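Local coordinates for protein CofB (PDB 5AX6) that is the homotrimeric minor pilin of the type IVb CFA/III pilus of human enterotoxigenic Escherichia coli and probably takes part in pilus assembly, at residues 139-144 against 224-229; 383-388 against 451-456; 400-405 against 483-488. All coordinates share one frame; numbering follows the deposited sequence.

Contact 1 comes first along the chain and lies in the pilin domain. There it joins two neighbouring strands of the antiparallel sheet, 139-148 and 220-227, which rests on helix 4-25. Contacts 2 and 3 both lie in the C-terminal domain, on the opposite side of the chain's centre, and their segments alternate in sequence. The centre of contact 1 is 73 Å from that of contact 2 and 71 Å from that of contact 3. Contacts 2 and 3 have centres 10 Å apart and lie on two different sheets; the disulfide Cys388-Cys486 ties the loop after strand 381-384 to strand 478-487. Both touch other subunits of the trimer, whereas no other chain touches contact 1.

Contact 1 (139-144 against 224-229); sequences IERVDF and RLSIDP
Phe144 packs against Ile227 from the neighbouring antiparallel strand, with CE2 of its ring 3.9 Å from CG1 of Ile227. CG of Phe144 stands anti to the carbonyl carbon (chi1 -63°), which leaves the ring edge toward Leu225 O. Phe144 and Leu225 form a hydrogen-bonded pair, and so do Val142 and Ile227. Their side chains share the face that helix 4-25 covers through Ile18 and Val22. This is the pilin arrangement of a long N-terminal helix laid on an antiparallel sheet. Beyond the strand end, the ring of Pro229 brings CG to 3.5 Å from Ile139 O. The other face is polar. Arg141 grips Asp143 side-on, NE to OD1 and NH2 to OD2. Ser226 OG donates to the same Asp143 OD1 at 2.6 Å, from the opposite face of the carboxylate plane. Arg224 bends at chi3 (67°) and brings NH1 to 3.7 Å from Asp143 OD2, a long salt bridge of charges only. A water lies within hydrogen-bonding distance of both Asp143 OD2 and Arg224 NH1, and Arg224 NH2 bonds to Leu63 O. Asp143 thus sits between two arginines, which would probably stabilise its negative charge and offset their mutual repulsion within the buried network.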
loop_
_atom_site.group_PDB
_atom_site.type_symbol
_atom_site.label_atom_id
_atom_site.label_comp_id
_atom_site.label_asym_id
_atom_site.label_seq_id
_atom_site.Cartn_x
_atom_site.Cartn_y
_atom_site.Cartn_z
ATOM N N ILE A 139 -26.288 -24.576 9.777
ATOM C CA ILE A 139 -26.186 -25.626 8.781
ATOM C C ILE A 139 -24.731 -26.060 8.653
ATOM O O ILE A 139 -23.859 -25.241 8.332
ATOM C CB ILE A 139 -26.720 -25.139 7.414
ATOM C CG1 ILE A 139 -28.232 -24.858 7.501
ATOM C CG2 ILE A 139 -26.398 -26.151 6.321
ATOM C CD1 ILE A 139 -28.773 -23.984 6.338
ATOM N N GLU A 140 -24.453 -27.333 8.905
ATOM C CA GLU A 140 -23.062 -27.773 8.924
ATOM C C GLU A 140 -22.655 -28.479 7.651
ATOM O O GLU A 140 -21.470 -28.748 7.421
ATOM C CB GLU A 140 -22.799 -28.687 10.130
ATOM C CG GLU A 140 -23.474 -30.039 10.080
ATOM C CD GLU A 140 -23.150 -30.878 11.315
ATOM O OE1 GLU A 140 -23.320 -30.366 12.444
ATOM O OE2 GLU A 140 -22.707 -32.035 11.155
ATOM N N ARG A 141 -23.632 -28.790 6.813
ATOM C CA ARG A 141 -23.324 -29.410 5.533
ATOM C C ARG A 141 -24.449 -29.131 4.554
ATOM O O ARG A 141 -25.612 -29.105 4.957
ATOM C CB ARG A 141 -23.128 -30.930 5.689
ATOM C CG ARG A 141 -22.395 -31.565 4.509
ATOM C CD ARG A 141 -22.182 -33.055 4.717
ATOM N NE ARG A 141 -23.403 -33.835 4.511
ATOM C CZ ARG A 141 -23.963 -34.614 5.434
ATOM N NH1 ARG A 141 -23.435 -34.706 6.649
ATOM N NH2 ARG A 141 -25.060 -35.296 5.142
ATOM N N VAL A 142 -24.107 -28.922 3.285
ATOM C CA VAL A 142 -25.127 -28.781 2.248
ATOM C C VAL A 142 -24.957 -29.894 1.233
ATOM O O VAL A 142 -23.913 -30.008 0.595
ATOM C CB VAL A 142 -25.056 -27.406 1.528
ATOM C CG1 VAL A 142 -26.214 -27.269 0.535
ATOM C CG2 VAL A 142 -25.086 -26.264 2.537
ATOM N N ASP A 143 -25.988 -30.721 1.092
ATOM C CA ASP A 143 -25.961 -31.822 0.135
ATOM C C ASP A 143 -26.789 -31.484 -1.097
ATOM O O ASP A 143 -27.908 -31.005 -0.970
ATOM C CB ASP A 143 -26.514 -33.109 0.766
ATOM C CG ASP A 143 -25.598 -33.693 1.833
ATOM O OD1 ASP A 143 -24.386 -33.367 1.846
ATOM O OD2 ASP A 143 -26.099 -34.505 2.647
ATOM N N PHE A 144 -26.240 -31.772 -2.273
ATOM C CA PHE A 144 -26.933 -31.591 -3.541
ATOM C C PHE A 144 -27.108 -32.949 -4.207
ATOM O O PHE A 144 -26.123 -33.635 -4.475
ATOM C CB PHE A 144 -26.146 -30.653 -4.468
ATOM C CG PHE A 144 -25.983 -29.264 -3.930
ATOM C CD1 PHE A 144 -26.881 -28.258 -4.277
ATOM C CD2 PHE A 144 -24.932 -28.960 -3.076
ATOM C CE1 PHE A 144 -26.740 -26.966 -3.771
ATOM C CE2 PHE A 144 -24.770 -27.682 -2.579
ATOM C CZ PHE A 144 -25.677 -26.677 -2.926
ATOM N N ARG A 224 -24.802 -37.629 -4.921
ATOM C CA ARG A 224 -24.965 -36.629 -3.883
ATOM C C ARG A 224 -23.629 -35.933 -3.665
ATOM O O ARG A 224 -22.638 -36.574 -3.305
ATOM C CB ARG A 224 -25.465 -37.267 -2.583
ATOM C CG ARG A 224 -25.769 -36.243 -1.496
ATOM C CD ARG A 224 -26.125 -36.907 -0.186
ATOM N NE ARG A 224 -24.998 -37.627 0.400
ATOM C CZ ARG A 224 -25.054 -38.241 1.579
ATOM N NH1 ARG A 224 -26.181 -38.214 2.277
ATOM N NH2 ARG A 224 -23.995 -38.885 2.049
ATOM N N LEU A 225 -23.591 -34.625 -3.913
ATOM C CA LEU A 225 -22.385 -33.848 -3.684
ATOM C C LEU A 225 -22.526 -33.098 -2.372
ATOM O O LEU A 225 -23.490 -32.347 -2.199
ATOM C CB LEU A 225 -22.137 -32.850 -4.823
ATOM C CG LEU A 225 -22.134 -33.357 -6.263
ATOM C CD1 LEU A 225 -21.967 -32.180 -7.226
ATOM C CD2 LEU A 225 -21.007 -34.354 -6.452
ATOM N N SER A 226 -21.580 -33.300 -1.454
ATOM C CA SER A 226 -21.632 -32.653 -0.141
ATOM C C SER A 226 -20.634 -31.511 -0.059
ATOM O O SER A 226 -19.461 -31.696 -0.376
ATOM C CB SER A 226 -21.332 -33.654 0.983
ATOM O OG SER A 226 -22.281 -34.703 0.999
ATOM N N ILE A 227 -21.104 -30.347 0.377
ATOM C CA ILE A 227 -20.233 -29.184 0.566
ATOM C C ILE A 227 -20.243 -28.739 2.019
ATOM O O ILE A 227 -21.306 -28.628 2.633
ATOM C CB ILE A 227 -20.662 -27.983 -0.294
ATOM C CG1 ILE A 227 -20.993 -28.414 -1.725
ATOM C CG2 ILE A 227 -19.600 -26.875 -0.215
ATOM C CD1 ILE A 227 -19.783 -28.697 -2.593
ATOM N N ASP A 228 -19.061 -28.481 2.569
ATOM C CA ASP A 228 -18.939 -27.894 3.903
ATOM C C ASP A 228 -18.979 -26.377 3.759
ATOM O O ASP A 228 -18.020 -25.795 3.269
ATOM C CB ASP A 228 -17.617 -28.344 4.559
ATOM C CG ASP A 228 -17.412 -27.776 5.956
ATOM O OD1 ASP A 228 -18.217 -26.930 6.414
ATOM O OD2 ASP A 228 -16.413 -28.177 6.599
ATOM N N PRO A 229 -20.084 -25.725 4.176
ATOM C CA PRO A 229 -20.154 -24.275 3.934
ATOM C C PRO A 229 -19.134 -23.487 4.738
ATOM O O PRO A 229 -18.913 -22.314 4.434
ATOM C CB PRO A 229 -21.577 -23.914 4.381
ATOM C CG PRO A 229 -21.899 -24.950 5.422
ATOM C CD PRO A 229 -21.263 -26.214 4.911
HETATM O O HOH W 1 -19.262 -27.520 8.672
HETATM O O HOH W 2 -28.347 -35.976 2.359
#

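Contact 2 (383-388 against 451-456); sequences LNVQDC and SKWYIT
Trp453 and Val385 cross at about a right angle, beside a short antiparallel pairing of strands 381-384 and 452-463. The sheet belongs to the C-terminal domain. Val385 lays CG2 over one face of the indole, 4.0 Å from the centroid of the five-membered ring, a CH-pi contact close to the ring normal. CG1 of Val385 is anti to its own N (chi1 176°), and this turns CG2 to the ring. Gln386 comes to the edge of the same indole. Its amide plane is turned 47° from the ring plane, yet OE1 lies in that plane and accepts from Trp453 NE1. Gln386 NE2 points to the neighbouring sheet and bonds to Arg400 O. With an alanine in place of the Trp453 indole, Gln386 OE1 would probably lose its donor and a gap would open under Val385 CG2.

The backbone sets these groups in place. Leu383 and Trp453 form a hydrogen-bonded pair, and Trp453 N reaches Leu383 O at 2.7 Å. The regular pairing ends at Val385, whose N donates to Ser451 O from well above the carbonyl plane. On the side away from the indole, Asn384 and Lys452 lie side by side and point the same way. Around the contact, Trp453 also packs on Leu401 of the same chain and on Met335 of the second subunit. Lys452 bends at chi2 (-71°), which brings NZ alongside the amide of Asn384, and NZ donates to OD1 at 2.7 Å.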
loop_
_atom_site.group_PDB
_atom_site.type_symbol
_atom_site.label_atom_id
_atom_site.label_comp_id
_atom_site.label_asym_id
_atom_site.label_seq_id
_atom_site.Cartn_x
_atom_site.Cartn_y
_atom_site.Cartn_z
ATOM N N LEU A 383 34.433 18.221 -14.438
ATOM C CA LEU A 383 33.496 17.577 -13.518
ATOM C C LEU A 383 33.451 16.091 -13.819
ATOM O O LEU A 383 33.675 15.688 -14.951
ATOM C CB LEU A 383 32.089 18.183 -13.658
ATOM C CG LEU A 383 31.894 19.676 -13.370
ATOM C CD1 LEU A 383 30.486 20.121 -13.779
ATOM C CD2 LEU A 383 32.138 19.968 -11.898
ATOM N N ASN A 384 33.159 15.276 -12.809
ATOM C CA ASN A 384 32.913 13.859 -13.031
ATOM C C ASN A 384 31.583 13.642 -13.724
ATOM O O ASN A 384 30.598 14.294 -13.382
ATOM C CB ASN A 384 32.933 13.098 -11.704
ATOM C CG ASN A 384 34.305 13.088 -11.070
ATOM O OD1 ASN A 384 35.300 12.835 -11.743
ATOM N ND2 ASN A 384 34.369 13.373 -9.780
ATOM N N VAL A 385 31.554 12.743 -14.703
ATOM C CA VAL A 385 30.314 12.432 -15.400
ATOM C C VAL A 385 29.399 11.675 -14.445
ATOM O O VAL A 385 29.838 10.773 -13.729
ATOM C CB VAL A 385 30.560 11.609 -16.690
ATOM C CG1 VAL A 385 29.230 11.214 -17.332
ATOM C CG2 VAL A 385 31.387 12.424 -17.677
ATOM N N GLN A 386 28.133 12.071 -14.408
ATOM C CA GLN A 386 27.187 11.488 -13.460
ATOM C C GLN A 386 26.761 10.107 -13.902
ATOM O O GLN A 386 26.842 9.775 -15.086
ATOM C CB GLN A 386 25.952 12.386 -13.311
ATOM C CG GLN A 386 25.159 12.574 -14.605
ATOM C CD GLN A 386 25.653 13.758 -15.450
ATOM O OE1 GLN A 386 26.849 14.042 -15.512
ATOM N NE2 GLN A 386 24.728 14.444 -16.104
ATOM N N ASP A 387 26.316 9.293 -12.945
ATOM C CA ASP A 387 25.688 8.015 -13.261
ATOM C C ASP A 387 24.202 8.238 -13.445
ATOM O O ASP A 387 23.578 8.909 -12.636
ATOM C CB ASP A 387 25.925 6.991 -12.151
ATOM C CG ASP A 387 27.384 6.624 -12.003
ATOM O OD1 ASP A 387 28.051 6.413 -13.036
ATOM O OD2 ASP A 387 27.862 6.562 -10.853
ATOM N N CYS A 388 23.627 7.681 -14.499
ATOM C CA CYS A 388 22.200 7.860 -14.712
ATOM C C CYS A 388 21.428 6.799 -13.945
ATOM O O CYS A 388 21.958 5.726 -13.675
ATOM C CB CYS A 388 21.880 7.827 -16.202
ATOM S SG CYS A 388 22.561 9.320 -17.010
ATOM N N SER A 451 34.473 9.326 -18.341
ATOM C CA SER A 451 34.369 9.659 -16.916
ATOM C C SER A 451 34.382 11.155 -16.555
ATOM O O SER A 451 34.012 11.517 -15.438
ATOM C CB SER A 451 35.498 8.955 -16.146
ATOM O OG SER A 451 36.759 9.456 -16.540
ATOM N N LYS A 452 34.797 12.026 -17.474
ATOM C CA LYS A 452 34.886 13.450 -17.156
ATOM C C LYS A 452 34.108 14.338 -18.133
ATOM O O LYS A 452 33.996 14.019 -19.314
ATOM C CB LYS A 452 36.347 13.919 -17.134
ATOM C CG LYS A 452 37.256 13.167 -16.164
ATOM C CD LYS A 452 36.931 13.507 -14.709
ATOM C CE LYS A 452 37.973 12.925 -13.754
ATOM N NZ LYS A 452 37.810 13.433 -12.354
ATOM N N TRP A 453 33.575 15.446 -17.616
ATOM C CA TRP A 453 33.109 16.565 -18.441
ATOM C C TRP A 453 34.184 17.625 -18.513
ATOM O O TRP A 453 34.756 17.983 -17.491
ATOM C CB TRP A 453 31.855 17.243 -17.869
ATOM C CG TRP A 453 30.565 16.475 -17.917
ATOM C CD1 TRP A 453 29.905 15.944 -16.852
ATOM C CD2 TRP A 453 29.755 16.209 -19.066
ATOM N NE1 TRP A 453 28.748 15.339 -17.265
ATOM C CE2 TRP A 453 28.625 15.494 -18.624
ATOM C CE3 TRP A 453 29.867 16.514 -20.431
ATOM C CZ2 TRP A 453 27.617 15.063 -19.489
ATOM C CZ3 TRP A 453 28.877 16.076 -21.293
ATOM C CH2 TRP A 453 27.761 15.357 -20.820
ATOM N N TYR A 454 34.424 18.166 -19.703
ATOM C CA TYR A 454 35.344 19.287 -19.847
ATOM C C TYR A 454 34.635 20.498 -20.403
ATOM O O TYR A 454 34.070 20.432 -21.484
ATOM C CB TYR A 454 36.507 18.930 -20.769
ATOM C CG TYR A 454 37.248 17.688 -20.346
ATOM C CD1 TYR A 454 38.261 17.750 -19.395
ATOM C CD2 TYR A 454 36.932 16.456 -20.896
ATOM C CE1 TYR A 454 38.946 16.597 -19.007
ATOM C CE2 TYR A 454 37.613 15.306 -20.515
ATOM C CZ TYR A 454 38.616 15.391 -19.574
ATOM O OH TYR A 454 39.292 14.250 -19.206
ATOM N N ILE A 455 34.677 21.604 -19.668
ATOM C CA ILE A 455 34.050 22.826 -20.134
ATOM C C ILE A 455 35.133 23.864 -20.325
ATOM O O ILE A 455 35.895 24.158 -19.398
ATOM C CB ILE A 455 32.974 23.365 -19.158
ATOM C CG1 ILE A 455 31.899 22.302 -18.890
ATOM C CG2 ILE A 455 32.292 24.577 -19.769
ATOM C CD1 ILE A 455 32.062 21.538 -17.585
ATOM N N THR A 456 35.210 24.407 -21.536
ATOM C CA THR A 456 36.232 25.397 -21.855
ATOM C C THR A 456 35.614 26.524 -22.643
ATOM O O THR A 456 34.490 26.399 -23.124
ATOM C CB THR A 456 37.376 24.798 -22.673
ATOM O OG1 THR A 456 36.838 24.245 -23.886
ATOM C CG2 THR A 456 38.080 23.716 -21.875
#

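Contact 3 (400-405 against 483-488); sequences RLSASI and TTWCST
Arg400 folds over the indole of Trp485. Its CB sits above the six-membered ring, 3.5 Å from the centroid and 11° off the normal, a CH-pi contact. The chain then bends at chi2 (-69°) and again at chi3, and the guanidinium swings back to the same indole. Trp485 CZ2 lies over the centre of the guanidinium, 3.6 Å from Arg400 CZ. The two planes are 52° apart, so the groups are inclined and not stacked flat. The polar end is held from outside the two segments: NE bonds to Gln491 OE1 and NH1 to Glu489 O. CG of Arg400 also packs on Ser487 CB. The backbones of Arg400 and Trp485 form a hydrogen-bonded pair, with Arg400 N to Trp485 O at 2.7 Å. The return bond, Trp485 N to Arg400 O, is longer at 3.2 Å.

Leu401 turns to the other face of the sheet. It lies side by side with Thr484, CD1 to CG2 3.8 Å. That face meets the second sheet of the C-terminal domain, where Leu401 touches Ile455 and Val446. Strands 398-409 and 478-487 are adjacent in an antiparallel four-stranded sheet, with 398-409 outermost within the chain.

Ser402 returns to the Trp485 face and forms a hydrogen-bonded pair with Thr483. Its OG reaches the indole edge, 3.9 Å from Trp485 CH2. Farther on, Ser404 OG bonds to Asn481 OD1 of the third subunit, and Ile405 meets Ile405 of both the second and third subunits.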
loop_
_atom_site.group_PDB
_atom_site.type_symbol
_atom_site.label_atom_id
_atom_site.label_comp_id
_atom_site.label_asym_id
_atom_site.label_seq_id
_atom_site.Cartn_x
_atom_site.Cartn_y
_atom_site.Cartn_z
ATOM N N ARG A 400 23.977 14.357 -19.453
ATOM C CA ARG A 400 23.876 15.579 -20.229
ATOM C C ARG A 400 24.472 16.723 -19.434
ATOM O O ARG A 400 24.441 16.716 -18.203
ATOM C CB ARG A 400 22.410 15.882 -20.573
ATOM C CG ARG A 400 21.703 14.807 -21.429
ATOM C CD ARG A 400 22.264 14.756 -22.852
ATOM N NE ARG A 400 22.308 16.105 -23.401
ATOM C CZ ARG A 400 21.273 16.725 -23.961
ATOM N NH1 ARG A 400 20.103 16.106 -24.099
ATOM N NH2 ARG A 400 21.415 17.969 -24.398
ATOM N N LEU A 401 24.997 17.716 -20.136
ATOM C CA LEU A 401 25.485 18.914 -19.474
ATOM C C LEU A 401 25.358 20.086 -20.434
ATOM O O LEU A 401 25.667 19.962 -21.612
ATOM C CB LEU A 401 26.942 18.734 -19.005
ATOM C CG LEU A 401 27.571 19.882 -18.210
ATOM C CD1 LEU A 401 28.652 19.385 -17.254
ATOM C CD2 LEU A 401 28.135 20.986 -19.113
ATOM N N SER A 402 24.864 21.211 -19.925
ATOM C CA SER A 402 24.836 22.460 -20.680
ATOM C C SER A 402 25.412 23.573 -19.824
ATOM O O SER A 402 25.521 23.433 -18.606
ATOM C CB SER A 402 23.415 22.821 -21.119
ATOM O OG SER A 402 23.127 22.238 -22.377
ATOM N N ALA A 403 25.804 24.666 -20.467
ATOM C CA ALA A 403 26.345 25.830 -19.763
ATOM C C ALA A 403 25.716 27.099 -20.341
ATOM O O ALA A 403 25.687 27.269 -21.555
ATOM C CB ALA A 403 27.873 25.879 -19.884
ATOM N N SER A 404 25.171 27.956 -19.476
ATOM C CA SER A 404 24.593 29.235 -19.896
ATOM C C SER A 404 25.400 30.366 -19.275
ATOM O O SER A 404 25.892 30.226 -18.155
ATOM C CB SER A 404 23.125 29.347 -19.475
ATOM O OG SER A 404 22.363 28.259 -19.969
ATOM N N ILE A 405 25.549 31.481 -19.985
ATOM C CA ILE A 405 26.368 32.566 -19.475
ATOM C C ILE A 405 25.730 33.261 -18.269
ATOM O O ILE A 405 24.552 33.631 -18.304
ATOM C CB ILE A 405 26.647 33.626 -20.550
ATOM C CG1 ILE A 405 27.311 32.984 -21.765
ATOM C CG2 ILE A 405 27.510 34.736 -19.945
ATOM C CD1 ILE A 405 27.607 33.964 -22.894
ATOM N N THR A 483 24.079 23.194 -16.096
ATOM C CA THR A 483 22.942 22.317 -15.844
ATOM C C THR A 483 23.343 20.894 -16.186
ATOM O O THR A 483 23.877 20.653 -17.263
ATOM C CB THR A 483 21.703 22.701 -16.700
ATOM O OG1 THR A 483 21.423 24.094 -16.546
ATOM C CG2 THR A 483 20.481 21.880 -16.272
ATOM N N THR A 484 23.078 19.957 -15.282
ATOM C CA THR A 484 23.393 18.561 -15.518
ATOM C C THR A 484 22.143 17.714 -15.310
ATOM O O THR A 484 21.362 17.973 -14.385
ATOM C CB THR A 484 24.515 18.071 -14.576
ATOM O OG1 THR A 484 24.078 18.140 -13.208
ATOM C CG2 THR A 484 25.769 18.914 -14.762
ATOM N N TRP A 485 21.946 16.707 -16.164
ATOM C CA TRP A 485 20.771 15.848 -16.046
ATOM C C TRP A 485 21.020 14.599 -16.886
ATOM O O TRP A 485 22.072 14.480 -17.503
ATOM C CB TRP A 485 19.487 16.589 -16.484
ATOM C CG TRP A 485 19.319 16.848 -17.973
ATOM C CD1 TRP A 485 18.448 16.208 -18.815
ATOM C CD2 TRP A 485 20.009 17.826 -18.780
ATOM N NE1 TRP A 485 18.562 16.721 -20.087
ATOM C CE2 TRP A 485 19.510 17.706 -20.094
ATOM C CE3 TRP A 485 20.995 18.788 -18.516
ATOM C CZ2 TRP A 485 19.968 18.508 -21.149
ATOM C CZ3 TRP A 485 21.456 19.581 -19.575
ATOM C CH2 TRP A 485 20.932 19.435 -20.871
ATOM N N CYS A 486 20.087 13.655 -16.883
ATOM C CA CYS A 486 20.208 12.500 -17.776
ATOM C C CYS A 486 18.999 12.468 -18.685
ATOM O O CYS A 486 17.907 12.889 -18.282
ATOM C CB CYS A 486 20.319 11.185 -16.983
ATOM S SG CYS A 486 21.819 11.022 -15.997
ATOM N N SER A 487 19.171 11.954 -19.898
ATOM C CA SER A 487 18.103 12.002 -20.888
ATOM C C SER A 487 18.276 10.940 -21.969
ATOM O O SER A 487 19.394 10.517 -22.254
ATOM C CB SER A 487 18.060 13.386 -21.541
ATOM O OG SER A 487 16.982 13.505 -22.454
ATOM N N THR A 488 17.167 10.531 -22.573
ATOM C CA THR A 488 17.233 9.698 -23.770
ATOM C C THR A 488 17.675 10.534 -24.970
ATOM O O THR A 488 18.112 9.990 -25.982
ATOM C CB THR A 488 15.896 9.044 -24.075
ATOM O OG1 THR A 488 14.864 10.039 -24.038
ATOM C CG2 THR A 488 15.594 7.970 -23.044
#